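Local coordinates for protein AgaA (Rhizobium radiobacter, PDB 6HLX) that binds agropinic acid as the periplasmic substrate-binding protein of an ABC transporter that imports this opine into the cell, at residues Q68-F71 with T75-T78; T237-G242 with L472-G477; T375-L380 with L446-W451. All coordinates share one frame; numbering follows the deposited sequence.

AgaA has the two-lobed architecture of the periplasmic binding proteins, with agropinic acid held between the lobes. Interaction 3 (375-380 with 446-451) and interaction 2 (237-242 with 472-477) both border this pocket, supplying Met377, Gly378, Ser379 and Phe474 to it. Their centres lie about 12 Å apart, and interaction 3 is nested inside the chain loop that interaction 2 closes. The two share a sheet: strand 240-245 runs between 374-379 and 446-451, and Met241 O lies 2.8 Å from Phe449 N. Interaction 1 (68-71 with 75-78) is a local chain reversal, its centre about 31 Å from that of interaction 2 and about 40 Å from that of interaction 3.

Interaction 1 (Q68-F71 with T75-T78); sequences QAKF and TTVT
Ala69 and Phe71 are tied to Val77 and Thr75 by two backbone hydrogen bonds. Val77 N donates to Ala69 O at 2.9 Å in an almost linear bond (178°), and Phe71 N donates to Thr75 O at 2.8 Å. A water extends the pairing: it accepts from Ala69 N and bridges to Val77 O, 2.8 Å from it, standing where the two backbones no longer bond directly. Lys70 CA adds a CA-H...O contact to Thr75 O at 3.3 Å.

Together the bonds frame Lys70 and Thr76 as one antiparallel, non-hydrogen-bonded pair, a single beta bridge that folds back the loop between strand 61-66 and helix 79-90. The second arm runs straight into that helix: Thr78 is its N-cap residue, and Thr78 N is bonded to Asp81 OD2, the backbone-to-side-chain half of a capping box.

The apolar contact centres on the Phe71 ring. Val77 CG2 sits over the middle of one face, 3.8 Å from the centroid and 8° off the normal, in a CH-pi contact; the same methyl reaches Ala69 CB at 4.0 Å. With CG anti to the carbonyl carbon (chi1 -71°), the ring is swung back across the second arm. At the ring edge, near its plane, Thr75 OG1 approaches CD2 to 3.5 Å, while this hydroxyl is bonded to Asp73 OD1. Pro140 and Ala158 also pack on Phe71, and Tyr181 on Ala69.

Interaction 2 (T237-G242 with L472-G477); sequences TGPFMG and LTFQSG. With EDO (1,2-ethanediol), chain B.
Pro239 meets Thr473 and Phe474 through a small, buried, wholly apolar contact between an interlobe linker and a 3-10 segment. The linker carries the chain from strand 231-234 in one sheet to strand 240-245 in another, the kind of connection that forms the hinge in periplasmic binding proteins of this family. The pyrrolidine ring does the touching with its CG corner, which lies 3.9 Å from Thr473 CG2 and 4.1 Å from Phe474 CE1. The ring crosses the threonine side chain at about a right angle and the phenylalanine obliquely.

With OG1 anti to the backbone N (chi1 -177°) and bonded to Asn467 OD1, Thr473 turns CG2 to the proline, the methyl lying between the backbone N and the carbonyl carbon. Phe474 reaches the proline with the far end of its ring, CE1 and CZ; the ring also touches agropinic acid, and Thr23 of helix 23-32 packs on it too. One phenyl ring thus connects the linker with the ligand pocket.

Further out, Pro239 forms a backbone hydrogen bond with Arg452, just beyond strand 446-451, and Phe240, where strand 240-245 begins, bonds Ser379 of strand 374-379. An ethanediol, probably from the crystallisation liquor, makes a weak bond to Thr237 O. On the other side the 3-10 segment is held by Gln475 N donating to Leu472 O at 2.9 Å, and Ser476 OG is also bonded to Met468 N. Thr473 O accepts twice: from Ser476 N at 3.1 Å and from Ser476 OG at 2.7 Å, the hydroxyl lying 21° from the carbonyl plane.

Interaction 3 (T375-L380 with L446-W451); sequences TVMGSL and LVYFMW. With G9Z (agropinic acid), chain E.
Met377 reaches Leu446 and Tyr448 by an extended side chain, anti at chi1 (169°) and chi2 (177°), whose final bend at chi3 (66°) swings the methyl onto strand 446-451. Sulfur and methyl divide the contact: SD lies 3.9 Å from Leu446 CD1, and CE stands 3.7 Å from Tyr448 CE2 and the same distance from Val447 O. The methionine chain runs across the leucine branch.

Strands 374-379 and 446-451 are not neighbours. Strand 240-245 runs between them, antiparallel to both, and their short axes pass 8.9 Å apart, so Met377 spans the intervening strand, its CE passing 3.9 Å from Gly242 CA. Tyr448 keeps its polar end outside the contact: OH is bonded to Tyr393 OH, and its ring meets Phe240 edge-to-face.

Next to Met377, Gly378 O accepts a 2.7 Å hydrogen bond from agropinic acid OAP, while Arg363, Gln244 and Arg452 also bond the opine. The sheet thus offers the ligand a backbone carbonyl, whereas the methionine contact beside it is mainly apolar, made by SD and CE against Leu446 and the tyrosine ring.

Interaction 1 (Q68-F71 with T75-T78)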
ATOM      1  N   GLN A  68      13.480 -25.488   0.320  1.00 23.61           N
ATOM      2  CA  GLN A  68      12.628 -26.649   0.064  1.00 24.15           C
ATOM      3  C   GLN A  68      11.236 -26.246   0.591  1.00 25.91           C
ATOM      4  O   GLN A  68      11.081 -25.950   1.776  1.00 24.31           O
ATOM      5  CB  GLN A  68      13.145 -27.907   0.802  1.00 26.39           C
ATOM      6  CG  GLN A  68      12.174 -29.086   0.741  1.00 32.47           C
ATOM      7  CD  GLN A  68      11.773 -29.511  -0.655  1.00 51.10           C
ATOM      8  OE1 GLN A  68      12.612 -29.647  -1.559  1.00 42.24           O
ATOM      9  NE2 GLN A  68      10.466 -29.744  -0.851  1.00 43.69           N
ATOM     10  N   ALA A  69      10.261 -26.139  -0.300  1.00 22.92           N
ATOM     11  CA  ALA A  69       8.933 -25.660   0.079  1.00 22.32           C
ATOM     12  C   ALA A  69       7.882 -26.233  -0.849  1.00 24.87           C
ATOM     13  O   ALA A  69       8.188 -26.594  -1.986  1.00 23.66           O
ATOM     14  CB  ALA A  69       8.904 -24.117  -0.001  1.00 22.39           C
ATOM     15  N   LYS A  70       6.629 -26.324  -0.358  1.00 21.83           N
ATOM     16  CA  LYS A  70       5.530 -26.821  -1.168  1.00 21.73           C
ATOM     17  C   LYS A  70       4.401 -25.806  -1.285  1.00 24.06           C
ATOM     18  O   LYS A  70       4.198 -24.975  -0.392  1.00 23.52           O
ATOM     19  CB  LYS A  70       4.960 -28.117  -0.550  1.00 23.19           C
ATOM     20  CG  LYS A  70       5.877 -29.326  -0.773  1.00 27.90           C
ATOM     21  CD  LYS A  70       5.157 -30.606  -0.379  1.00 40.85           C
ATOM     22  CE  LYS A  70       5.901 -31.849  -0.812  1.00 59.09           C
ATOM     23  NZ  LYS A  70       7.078 -32.113   0.050  1.00 73.09           N
ATOM     24  N   PHE A  71       3.643 -25.907  -2.381  1.00 21.24           N
ATOM     25  CA  PHE A  71       2.413 -25.169  -2.572  1.00 20.49           C
ATOM     26  C   PHE A  71       1.303 -25.947  -1.868  1.00 22.56           C
ATOM     27  O   PHE A  71       1.476 -27.142  -1.560  1.00 22.50           O
ATOM     28  CB  PHE A  71       2.080 -25.019  -4.053  1.00 22.30           C
ATOM     29  CG  PHE A  71       3.005 -24.078  -4.779  1.00 22.05           C
ATOM     30  CD1 PHE A  71       2.982 -22.707  -4.513  1.00 23.48           C
ATOM     31  CD2 PHE A  71       3.846 -24.544  -5.780  1.00 23.73           C
ATOM     32  CE1 PHE A  71       3.812 -21.819  -5.220  1.00 23.76           C
ATOM     33  CE2 PHE A  71       4.672 -23.664  -6.490  1.00 25.82           C
ATOM     34  CZ  PHE A  71       4.656 -22.305  -6.206  1.00 23.69           C
ATOM     35  N   THR A  75       2.405 -29.678  -4.593  1.00 25.81           N
ATOM     36  CA  THR A  75       3.490 -29.574  -5.578  1.00 25.46           C
ATOM     37  C   THR A  75       4.665 -28.796  -4.980  1.00 28.44           C
ATOM     38  O   THR A  75       4.472 -28.009  -4.051  1.00 26.01           O
ATOM     39  CB  THR A  75       3.010 -29.016  -6.929  1.00 32.27           C
ATOM     40  OG1 THR A  75       2.592 -27.640  -6.789  1.00 27.87           O
ATOM     41  CG2 THR A  75       1.915 -29.905  -7.591  1.00 29.84           C
ATOM     42  N   THR A  76       5.882 -29.043  -5.486  1.00 25.56           N
ATOM     43  CA  THR A  76       7.088 -28.392  -4.966  1.00 24.74           C
ATOM     44  C   THR A  76       7.284 -27.022  -5.590  1.00 26.62           C
ATOM     45  O   THR A  76       7.013 -26.836  -6.778  1.00 26.97           O
ATOM     46  CB  THR A  76       8.301 -29.303  -5.207  1.00 33.74           C
ATOM     47  OG1 THR A  76       8.065 -30.524  -4.509  1.00 34.42           O
ATOM     48  CG2 THR A  76       9.622 -28.697  -4.709  1.00 30.82           C
ATOM     49  N   VAL A  77       7.748 -26.067  -4.792  1.00 22.57           N
ATOM     50  CA  VAL A  77       8.040 -24.713  -5.301  1.00 20.64           C
ATOM     51  C   VAL A  77       9.321 -24.802  -6.120  1.00 24.77           C
ATOM     52  O   VAL A  77      10.347 -25.259  -5.608  1.00 23.46           O
ATOM     53  CB  VAL A  77       8.176 -23.671  -4.164  1.00 22.92           C
ATOM     54  CG1 VAL A  77       8.563 -22.295  -4.731  1.00 22.59           C
ATOM     55  CG2 VAL A  77       6.884 -23.570  -3.359  1.00 22.06           C
ATOM     56  N   THR A  78       9.267 -24.384  -7.397  1.00 21.93           N
ATOM     57  CA  THR A  78      10.446 -24.480  -8.264  1.00 21.24           C
ATOM     58  C   THR A  78      10.714 -23.146  -8.954  1.00 23.70           C
ATOM     59  O   THR A  78       9.851 -22.246  -8.971  1.00 22.76           O
ATOM     60  CB  THR A  78      10.272 -25.587  -9.329  1.00 29.71           C
ATOM     61  OG1 THR A  78       9.348 -25.141 -10.316  1.00 29.95           O
ATOM     62  CG2 THR A  78       9.834 -26.945  -8.736  1.00 27.53           C
TER
HETATM   63  O   HOH W   1      11.387 -26.060  -3.146  1.00 24.72           O

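Interaction 2 (T237-G242 with L472-G477)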
ATOM      1  N   THR A 237       1.784   5.209  13.069  1.00 27.90           N
ATOM      2  CA  THR A 237       1.612   6.549  12.466  1.00 27.76           C
ATOM      3  C   THR A 237       2.342   6.620  11.107  1.00 34.60           C
ATOM      4  O   THR A 237       3.019   7.624  10.812  1.00 37.44           O
ATOM      5  CB  THR A 237       2.168   7.642  13.367  1.00 33.48           C
ATOM      6  OG1 THR A 237       3.541   7.337  13.623  1.00 40.44           O
ATOM      7  CG2 THR A 237       1.379   7.822  14.626  1.00 29.33           C
ATOM      8  N   GLY A 238       2.144   5.601  10.282  1.00 26.46           N
ATOM      9  CA  GLY A 238       2.813   5.445   8.991  1.00 23.49           C
ATOM     10  C   GLY A 238       2.213   6.127   7.777  1.00 23.76           C
ATOM     11  O   GLY A 238       2.968   6.740   7.013  1.00 22.82           O
ATOM     12  N   PRO A 239       0.889   6.014   7.531  1.00 18.77           N
ATOM     13  CA  PRO A 239       0.346   6.584   6.285  1.00 18.16           C
ATOM     14  C   PRO A 239       0.158   8.082   6.308  1.00 20.88           C
ATOM     15  O   PRO A 239       0.126   8.712   7.366  1.00 20.12           O
ATOM     16  CB  PRO A 239      -1.009   5.865   6.097  1.00 19.26           C
ATOM     17  CG  PRO A 239      -1.042   4.734   7.165  1.00 22.53           C
ATOM     18  CD  PRO A 239      -0.164   5.280   8.275  1.00 19.83           C
ATOM     19  N   PHE A 240       0.007   8.642   5.112  1.00 19.01           N
ATOM     20  CA  PHE A 240      -0.272  10.067   4.948  1.00 17.88           C
ATOM     21  C   PHE A 240      -1.584  10.221   4.147  1.00 22.25           C
ATOM     22  O   PHE A 240      -2.014   9.286   3.442  1.00 22.23           O
ATOM     23  CB  PHE A 240       0.894  10.792   4.227  1.00 19.30           C
ATOM     24  CG  PHE A 240       1.428  10.070   3.005  1.00 19.87           C
ATOM     25  CD1 PHE A 240       0.714  10.064   1.806  1.00 20.13           C
ATOM     26  CD2 PHE A 240       2.650   9.408   3.048  1.00 20.98           C
ATOM     27  CE1 PHE A 240       1.197   9.368   0.684  1.00 21.56           C
ATOM     28  CE2 PHE A 240       3.142   8.733   1.917  1.00 21.77           C
ATOM     29  CZ  PHE A 240       2.408   8.708   0.745  1.00 19.79           C
ATOM     30  N   MET A 241      -2.192  11.402   4.250  1.00 20.07           N
ATOM     31  CA  MET A 241      -3.369  11.816   3.475  1.00 18.42           C
ATOM     32  C   MET A 241      -2.919  12.920   2.534  1.00 21.67           C
ATOM     33  O   MET A 241      -2.189  13.824   2.941  1.00 22.03           O
ATOM     34  CB  MET A 241      -4.514  12.360   4.362  1.00 20.02           C
ATOM     35  CG  MET A 241      -5.104  11.318   5.315  1.00 22.53           C
ATOM     36  SD  MET A 241      -5.784   9.871   4.493  1.00 23.45           S
ATOM     37  CE  MET A 241      -7.146  10.596   3.627  1.00 22.23           C
ATOM     38  N   GLY A 242      -3.407  12.891   1.304  1.00 20.68           N
ATOM     39  CA  GLY A 242      -3.051  13.913   0.321  1.00 20.44           C
ATOM     40  C   GLY A 242      -3.905  13.800  -0.919  1.00 21.88           C
ATOM     41  O   GLY A 242      -5.049  13.341  -0.842  1.00 20.18           O
ATOM     42  N   LEU A 472       5.161  -0.048   6.778  1.00 18.41           N
ATOM     43  CA  LEU A 472       4.798  -1.468   6.641  1.00 18.84           C
ATOM     44  C   LEU A 472       3.440  -1.802   7.234  1.00 20.69           C
ATOM     45  O   LEU A 472       3.032  -2.976   7.200  1.00 19.94           O
ATOM     46  CB  LEU A 472       5.873  -2.371   7.280  1.00 19.04           C
ATOM     47  CG  LEU A 472       7.224  -2.322   6.601  1.00 23.28           C
ATOM     48  CD1 LEU A 472       8.213  -3.114   7.365  1.00 22.50           C
ATOM     49  CD2 LEU A 472       7.129  -2.839   5.174  1.00 23.67           C
ATOM     50  N   THR A 473       2.709  -0.796   7.772  1.00 17.26           N
ATOM     51  CA  THR A 473       1.429  -1.105   8.441  1.00 17.47           C
ATOM     52  C   THR A 473       0.431  -1.873   7.558  1.00 19.49           C
ATOM     53  O   THR A 473      -0.242  -2.777   8.071  1.00 19.31           O
ATOM     54  CB  THR A 473       0.788   0.139   9.078  1.00 20.25           C
ATOM     55  OG1 THR A 473      -0.412  -0.246   9.779  1.00 19.31           O
ATOM     56  CG2 THR A 473       0.468   1.241   8.054  1.00 18.69           C
ATOM     57  N   PHE A 474       0.347  -1.568   6.255  1.00 17.75           N
ATOM     58  CA  PHE A 474      -0.612  -2.278   5.386  1.00 16.77           C
ATOM     59  C   PHE A 474      -0.245  -3.760   5.133  1.00 21.45           C
ATOM     60  O   PHE A 474      -1.055  -4.498   4.559  1.00 20.45           O
ATOM     61  CB  PHE A 474      -0.838  -1.541   4.064  1.00 18.64           C
ATOM     62  CG  PHE A 474      -1.496  -0.177   4.139  1.00 19.08           C
ATOM     63  CD1 PHE A 474      -2.172   0.235   5.290  1.00 20.64           C
ATOM     64  CD2 PHE A 474      -1.494   0.675   3.036  1.00 20.89           C
ATOM     65  CE1 PHE A 474      -2.819   1.479   5.338  1.00 21.78           C
ATOM     66  CE2 PHE A 474      -2.117   1.935   3.097  1.00 21.96           C
ATOM     67  CZ  PHE A 474      -2.772   2.326   4.244  1.00 20.20           C
ATOM     68  N   GLN A 475       0.992  -4.162   5.522  1.00 18.38           N
ATOM     69  CA  GLN A 475       1.456  -5.552   5.382  1.00 18.11           C
ATOM     70  C   GLN A 475       1.338  -6.314   6.698  1.00 21.34           C
ATOM     71  O   GLN A 475       1.832  -7.445   6.792  1.00 20.97           O
ATOM     72  CB  GLN A 475       2.909  -5.599   4.886  1.00 19.51           C
ATOM     73  CG  GLN A 475       3.055  -4.990   3.488  1.00 21.89           C
ATOM     74  CD  GLN A 475       4.405  -5.299   2.903  1.00 26.07           C
ATOM     75  OE1 GLN A 475       5.099  -6.189   3.374  1.00 26.87           O
ATOM     76  NE2 GLN A 475       4.790  -4.563   1.869  1.00 24.33           N
ATOM     77  N   SER A 476       0.698  -5.719   7.717  1.00 19.28           N
ATOM     78  CA  SER A 476       0.574  -6.336   9.051  1.00 18.05           C
ATOM     79  C   SER A 476      -0.055  -7.729   9.042  1.00 21.37           C
ATOM     80  O   SER A 476       0.220  -8.528   9.957  1.00 20.81           O
ATOM     81  CB  SER A 476      -0.185  -5.429  10.016  1.00 19.27           C
ATOM     82  OG  SER A 476       0.504  -4.205  10.221  1.00 20.97           O
ATOM     83  N   GLY A 477      -0.858  -8.026   8.001  1.00 17.96           N
ATOM     84  CA  GLY A 477      -1.449  -9.362   7.853  1.00 18.62           C
ATOM     85  C   GLY A 477      -0.407 -10.475   7.809  1.00 21.95           C
ATOM     86  O   GLY A 477      -0.708 -11.623   8.165  1.00 21.06           O
TER
HETATM   87  C1  EDO B 631       6.446  10.161   9.971  1.00 54.37           C
HETATM   88  O1  EDO B 631       5.697   9.041  10.398  1.00 57.14           O
HETATM   89  C2  EDO B 631       7.807  10.155  10.696  1.00 51.98           C
HETATM   90  O2  EDO B 631       8.520  11.310  10.324  1.00 48.38           O

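Interaction 3 (T375-L380 with L446-W451)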
ATOM      1  N   THR A 375      -8.044  12.614  -6.820  1.00 19.24           N
ATOM      2  CA  THR A 375      -8.551  11.653  -5.824  1.00 18.75           C
ATOM      3  C   THR A 375      -7.870  11.824  -4.496  1.00 22.04           C
ATOM      4  O   THR A 375      -6.696  12.209  -4.456  1.00 20.42           O
ATOM      5  CB  THR A 375      -8.449  10.189  -6.337  1.00 21.64           C
ATOM      6  OG1 THR A 375      -9.078   9.287  -5.405  1.00 21.87           O
ATOM      7  CG2 THR A 375      -6.984   9.705  -6.552  1.00 21.78           C
ATOM      8  N   VAL A 376      -8.638  11.613  -3.415  1.00 20.12           N
ATOM      9  CA  VAL A 376      -8.084  11.603  -2.059  1.00 19.16           C
ATOM     10  C   VAL A 376      -7.099  10.411  -2.008  1.00 21.35           C
ATOM     11  O   VAL A 376      -7.435   9.279  -2.389  1.00 21.09           O
ATOM     12  CB  VAL A 376      -9.192  11.478  -0.989  1.00 22.30           C
ATOM     13  CG1 VAL A 376      -8.609  11.196   0.396  1.00 22.02           C
ATOM     14  CG2 VAL A 376     -10.050  12.750  -0.969  1.00 21.81           C
ATOM     15  N   MET A 377      -5.890  10.678  -1.514  1.00 19.27           N
ATOM     16  CA  MET A 377      -4.832   9.674  -1.420  1.00 17.79           C
ATOM     17  C   MET A 377      -4.621   9.383   0.061  1.00 21.61           C
ATOM     18  O   MET A 377      -4.284  10.289   0.810  1.00 21.76           O
ATOM     19  CB  MET A 377      -3.524  10.274  -2.038  1.00 19.20           C
ATOM     20  CG  MET A 377      -2.259   9.435  -1.783  1.00 21.88           C
ATOM     21  SD  MET A 377      -0.787  10.125  -2.587  1.00 23.57           S
ATOM     22  CE  MET A 377      -0.561  11.719  -1.654  1.00 21.51           C
ATOM     23  N   GLY A 378      -4.838   8.135   0.457  1.00 19.77           N
ATOM     24  CA  GLY A 378      -4.577   7.617   1.800  1.00 19.71           C
ATOM     25  C   GLY A 378      -3.580   6.506   1.570  1.00 22.08           C
ATOM     26  O   GLY A 378      -3.954   5.449   1.066  1.00 19.50           O
ATOM     27  N   SER A 379      -2.277   6.768   1.774  1.00 18.14           N
ATOM     28  CA  SER A 379      -1.294   5.773   1.337  1.00 18.24           C
ATOM     29  C   SER A 379       0.032   5.879   2.046  1.00 19.85           C
ATOM     30  O   SER A 379       0.124   6.539   3.081  1.00 18.72           O
ATOM     31  CB  SER A 379      -1.106   5.838  -0.183  1.00 19.02           C
ATOM     32  OG  SER A 379      -0.598   4.599  -0.673  1.00 19.87           O
ATOM     33  N   LEU A 380       1.038   5.160   1.539  1.00 16.95           N
ATOM     34  CA  LEU A 380       2.367   5.132   2.182  1.00 16.56           C
ATOM     35  C   LEU A 380       3.362   4.614   1.172  1.00 19.12           C
ATOM     36  O   LEU A 380       2.957   4.182   0.079  1.00 19.33           O
ATOM     37  CB  LEU A 380       2.328   4.219   3.432  1.00 16.99           C
ATOM     38  CG  LEU A 380       1.421   2.981   3.410  1.00 20.39           C
ATOM     39  CD1 LEU A 380       1.885   1.929   2.382  1.00 20.79           C
ATOM     40  CD2 LEU A 380       1.364   2.338   4.803  1.00 21.71           C
ATOM     41  N   LEU A 446       2.278  15.548  -6.571  1.00 22.26           N
ATOM     42  CA  LEU A 446       1.551  14.995  -5.423  1.00 21.12           C
ATOM     43  C   LEU A 446       1.480  16.103  -4.377  1.00 22.78           C
ATOM     44  O   LEU A 446       2.443  16.847  -4.204  1.00 21.93           O
ATOM     45  CB  LEU A 446       2.274  13.786  -4.799  1.00 21.08           C
ATOM     46  CG  LEU A 446       2.238  12.398  -5.502  1.00 24.22           C
ATOM     47  CD1 LEU A 446       0.802  11.868  -5.694  1.00 23.89           C
ATOM     48  CD2 LEU A 446       3.033  12.377  -6.788  1.00 24.09           C
ATOM     49  N   VAL A 447       0.356  16.180  -3.665  1.00 20.44           N
ATOM     50  CA  VAL A 447       0.186  17.157  -2.586  1.00 20.11           C
ATOM     51  C   VAL A 447      -0.114  16.354  -1.323  1.00 23.37           C
ATOM     52  O   VAL A 447      -0.878  15.370  -1.375  1.00 22.44           O
ATOM     53  CB  VAL A 447      -0.899  18.206  -2.933  1.00 23.19           C
ATOM     54  CG1 VAL A 447      -1.418  18.895  -1.678  1.00 23.95           C
ATOM     55  CG2 VAL A 447      -0.354  19.235  -3.934  1.00 22.68           C
ATOM     56  N   TYR A 448       0.508  16.748  -0.181  1.00 19.97           N
ATOM     57  CA  TYR A 448       0.344  15.994   1.067  1.00 20.32           C
ATOM     58  C   TYR A 448      -0.181  16.909   2.159  1.00 25.18           C
ATOM     59  O   TYR A 448       0.260  18.060   2.262  1.00 25.17           O
ATOM     60  CB  TYR A 448       1.699  15.407   1.509  1.00 21.69           C
ATOM     61  CG  TYR A 448       2.403  14.614   0.434  1.00 20.49           C
ATOM     62  CD1 TYR A 448       3.301  15.229  -0.437  1.00 21.56           C
ATOM     63  CD2 TYR A 448       2.228  13.233   0.330  1.00 20.55           C
ATOM     64  CE1 TYR A 448       3.956  14.502  -1.433  1.00 22.67           C
ATOM     65  CE2 TYR A 448       2.895  12.494  -0.648  1.00 20.91           C
ATOM     66  CZ  TYR A 448       3.777  13.132  -1.510  1.00 25.26           C
ATOM     67  OH  TYR A 448       4.452  12.422  -2.467  1.00 23.36           O
ATOM     68  N   PHE A 449      -1.081  16.376   3.008  1.00 21.17           N
ATOM     69  CA  PHE A 449      -1.689  17.198   4.047  1.00 22.09           C
ATOM     70  C   PHE A 449      -1.387  16.795   5.458  1.00 23.88           C
ATOM     71  O   PHE A 449      -1.260  17.684   6.301  1.00 24.35           O
ATOM     72  CB  PHE A 449      -3.217  17.238   3.862  1.00 23.57           C
ATOM     73  CG  PHE A 449      -3.643  17.925   2.580  1.00 25.36           C
ATOM     74  CD1 PHE A 449      -3.105  19.157   2.219  1.00 28.44           C
ATOM     75  CD2 PHE A 449      -4.567  17.324   1.727  1.00 28.16           C
ATOM     76  CE1 PHE A 449      -3.502  19.793   1.026  1.00 30.25           C
ATOM     77  CE2 PHE A 449      -4.963  17.960   0.541  1.00 30.74           C
ATOM     78  CZ  PHE A 449      -4.422  19.180   0.200  1.00 29.21           C
ATOM     79  N   MET A 450      -1.314  15.478   5.749  1.00 20.76           N
ATOM     80  CA  MET A 450      -1.113  15.055   7.132  0.50 20.77           C
ATOM     81  C   MET A 450      -0.625  13.627   7.256  1.00 23.47           C
ATOM     82  O   MET A 450      -0.849  12.822   6.342  1.00 21.22           O
ATOM     83  CB  MET A 450      -2.448  15.173   7.907  0.50 22.95           C
ATOM     84  CG  MET A 450      -3.545  14.276   7.349  0.50 25.74           C
ATOM     85  SD  MET A 450      -5.023  14.210   8.352  0.50 29.57           S
ATOM     86  CE  MET A 450      -4.462  13.118   9.695  0.50 25.70           C
ATOM     87  N   TRP A 451      -0.003  13.313   8.402  1.00 20.95           N
ATOM     88  CA  TRP A 451       0.394  11.946   8.763  1.00 20.38           C
ATOM     89  C   TRP A 451      -0.787  11.473   9.613  1.00 25.30           C
ATOM     90  O   TRP A 451      -1.268  12.228  10.488  1.00 25.89           O
ATOM     91  CB  TRP A 451       1.626  11.933   9.675  1.00 20.01           C
ATOM     92  CG  TRP A 451       2.885  12.351   9.000  1.00 21.62           C
ATOM     93  CD1 TRP A 451       3.580  13.505   9.208  1.00 25.19           C
ATOM     94  CD2 TRP A 451       3.603  11.619   7.992  1.00 21.31           C
ATOM     95  NE1 TRP A 451       4.708  13.527   8.414  1.00 24.81           N
ATOM     96  CE2 TRP A 451       4.756  12.373   7.672  1.00 24.69           C
ATOM     97  CE3 TRP A 451       3.420  10.364   7.379  1.00 22.64           C
ATOM     98  CZ2 TRP A 451       5.686  11.950   6.718  1.00 24.47           C
ATOM     99  CZ3 TRP A 451       4.365   9.924   6.455  1.00 23.23           C
ATOM    100  CH2 TRP A 451       5.477  10.719   6.128  1.00 23.80           C
TER
HETATM  101  OAM G9Z E 604      -7.203   0.003   1.004  1.00 19.83           O
HETATM  102  CAB G9Z E 604      -7.514   1.118   1.445  1.00 20.73           C
HETATM  103  CAC G9Z E 604      -8.783   1.395   1.994  1.00 21.35           C
HETATM  104  CB  G9Z E 604      -8.743   2.889   2.440  1.00 20.86           C
HETATM  105  CA  G9Z E 604      -7.422   3.424   1.914  1.00 19.50           C
HETATM  106  C   G9Z E 604      -6.682   4.080   2.949  1.00 21.29           C
HETATM  107  O   G9Z E 604      -5.957   3.385   3.712  1.00 20.70           O
HETATM  108  N   G9Z E 604      -6.743   2.216   1.340  1.00 18.24           N
HETATM  109  CAG G9Z E 604      -5.323   2.210   0.815  1.00 18.29           C
HETATM  110  CAH G9Z E 604      -5.278   2.780  -0.604  1.00 20.27           C
HETATM  111  OAP G9Z E 604      -5.687   4.144  -0.513  1.00 20.84           O
HETATM  112  CAI G9Z E 604      -3.883   2.698  -1.231  1.00 20.24           C
HETATM  113  OAQ G9Z E 604      -3.308   1.400  -0.933  1.00 19.16           O
HETATM  114  CAJ G9Z E 604      -3.941   2.831  -2.790  1.00 19.85           C
HETATM  115  OAR G9Z E 604      -2.609   2.741  -3.329  1.00 20.34           O
HETATM  116  CAK G9Z E 604      -4.664   4.081  -3.348  1.00 19.14           C
HETATM  117  OAT G9Z E 604      -4.882   3.917  -4.763  1.00 20.09           O
HETATM  118  CAL G9Z E 604      -3.919   5.387  -3.035  1.00 19.08           C
HETATM  119  OAS G9Z E 604      -4.709   6.519  -3.462  1.00 20.39           O
HETATM  120  OXT G9Z E 604      -6.820   5.328   3.072  1.00 20.87           O